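Local coordinates for fiber protein 2 (Human adenovirus type 41, PDB 2BZV) that probably forms spikes at the capsid vertices, its trimeric receptor-binding head attaching the virion to host cells, at residues A[92-95]-A[100-103]. Numbering follows the deposited sequence.
Sequences WRYQ and VASN
Ala101 sits between the rings of Trp92 and Tyr94, a compact case of one small residue gripped by two aromatic neighbours. Its CB lies over the five-membered ring of Trp92, 4.1 Å from the centroid, while its CA lies over the ring of Tyr94, 3.8 Å from that centroid and displaced toward the rim; both are CH-pi contacts. The Trp92 ring reaches Ala101 because CG stands anti to the backbone N (chi1 -175°).

Hydrogen bonds tie the two segments at Ala101 and Ser102. Ala101 N donates to Trp92 O over 2.9 Å in a fairly straight bond (162° at the hydrogen), part of the single bridge between Arg93 and Val100. Ala101 is also the centre of an inverse gamma turn, closed by Ser102 N bonding to Val100 O. The contact thus joins strand 93-94 of the knob domain, outermost in its antiparallel sheet within this chain, to the loop that follows it; the backbone of Arg93 is hydrogen-bonded to Trp20 of strand 18-20. At the far end, Tyr94 OH gives its proton to Ser102 O at 2.7 Å, approaching from above the carbonyl plane. One water accepts from Trp92 NE1 at the indole edge and donates to Ala101 O.

At the solvent-exposed Val100, CG1 rests over one face of the Arg93 guanidinium, 3.6 Å from NH1; the guanidinium is held by NH1 bonding to Ser90 O and NH2 to Asn98 O.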
loop_
_atom_site.group_PDB
_atom_site.type_symbol
_atom_site.label_atom_id
_atom_site.label_comp_id
_atom_site.label_asym_id
_atom_site.label_seq_id
_atom_site.Cartn_x
_atom_site.Cartn_y
_atom_site.Cartn_z
ATOM N N TRP A 92 4.095 -6.625 21.869
ATOM C CA TRP A 92 3.596 -7.158 20.581
ATOM C C TRP A 92 2.182 -7.664 20.805
ATOM O O TRP A 92 1.971 -8.765 21.350
ATOM C CB TRP A 92 4.533 -8.265 20.123
ATOM C CG TRP A 92 4.257 -8.860 18.780
ATOM C CD1 TRP A 92 3.967 -10.167 18.520
ATOM C CD2 TRP A 92 4.305 -8.197 17.499
ATOM N NE1 TRP A 92 3.817 -10.363 17.158
ATOM C CE2 TRP A 92 4.021 -9.169 16.513
ATOM C CE3 TRP A 92 4.544 -6.876 17.098
ATOM C CZ2 TRP A 92 3.977 -8.863 15.151
ATOM C CZ3 TRP A 92 4.497 -6.569 15.741
ATOM C CH2 TRP A 92 4.219 -7.558 14.786
ATOM N N ARG A 93 1.211 -6.821 20.442
ATOM C CA ARG A 93 -0.169 -6.990 20.883
ATOM C C ARG A 93 -1.159 -6.818 19.738
ATOM O O ARG A 93 -0.937 -6.065 18.795
ATOM C CB ARG A 93 -0.516 -5.967 21.980
ATOM C CG ARG A 93 0.503 -6.019 23.136
ATOM C CD ARG A 93 0.100 -5.252 24.375
ATOM N NE ARG A 93 -0.692 -6.054 25.255
ATOM C CZ ARG A 93 -0.338 -6.830 26.294
ATOM N NH1 ARG A 93 0.885 -7.026 26.767
ATOM N NH2 ARG A 93 -1.338 -7.434 26.859
ATOM N N TYR A 94 -2.278 -7.530 19.839
ATOM C CA TYR A 94 -3.434 -7.243 18.997
ATOM C C TYR A 94 -3.984 -5.893 19.429
ATOM O O TYR A 94 -4.359 -5.707 20.585
ATOM C CB TYR A 94 -4.519 -8.307 19.162
ATOM C CG TYR A 94 -4.169 -9.653 18.558
ATOM C CD1 TYR A 94 -3.951 -9.788 17.196
ATOM C CD2 TYR A 94 -4.104 -10.795 19.356
ATOM C CE1 TYR A 94 -3.649 -11.024 16.641
ATOM C CE2 TYR A 94 -3.807 -12.036 18.821
ATOM C CZ TYR A 94 -3.571 -12.142 17.462
ATOM O OH TYR A 94 -3.267 -13.355 16.886
ATOM N N GLN A 95 -4.039 -4.937 18.504
ATOM C CA GLN A 95 -4.482 -3.605 18.867
ATOM C C GLN A 95 -5.922 -3.596 19.374
ATOM O O GLN A 95 -6.250 -2.850 20.294
ATOM C CB GLN A 95 -4.282 -2.678 17.668
ATOM C CG GLN A 95 -4.819 -1.296 17.889
ATOM C CD GLN A 95 -6.172 -1.183 17.259
ATOM O OE1 GLN A 95 -6.380 -1.609 16.129
ATOM N NE2 GLN A 95 -7.105 -0.648 18.015
ATOM N N VAL A 100 -1.752 -9.941 24.099
ATOM C CA VAL A 100 -0.555 -10.284 23.343
ATOM C C VAL A 100 -0.951 -10.991 22.040
ATOM O O VAL A 100 -1.942 -11.723 21.967
ATOM C CB VAL A 100 0.427 -11.156 24.151
ATOM C CG1 VAL A 100 1.016 -10.364 25.310
ATOM C CG2 VAL A 100 -0.185 -12.494 24.569
ATOM N N ALA A 101 -0.150 -10.772 21.001
ATOM C CA ALA A 101 -0.471 -11.266 19.665
ATOM C C ALA A 101 -0.073 -12.734 19.507
ATOM O O ALA A 101 0.825 -13.095 18.742
ATOM C CB ALA A 101 0.200 -10.386 18.618
ATOM N N SER A 102 -0.761 -13.603 20.231
ATOM C CA SER A 102 -0.485 -15.027 20.195
ATOM C C SER A 102 -1.157 -15.689 18.995
ATOM O O SER A 102 -2.213 -15.272 18.513
ATOM C CB SER A 102 -0.974 -15.720 21.468
ATOM O OG SER A 102 -2.328 -15.401 21.682
ATOM N N ASN A 103 -0.533 -16.766 18.533
ATOM C CA ASN A 103 -1.092 -17.656 17.522
ATOM C C ASN A 103 -1.532 -16.912 16.268
ATOM O O ASN A 103 -2.570 -17.223 15.670
ATOM C CB ASN A 103 -2.231 -18.478 18.117
ATOM C CG ASN A 103 -1.745 -19.328 19.281
ATOM O OD1 ASN A 103 -2.351 -19.353 20.351
ATOM N ND2 ASN A 103 -0.624 -20.014 19.089
HETATM O O HOH W 1 2.611 -12.853 16.628
#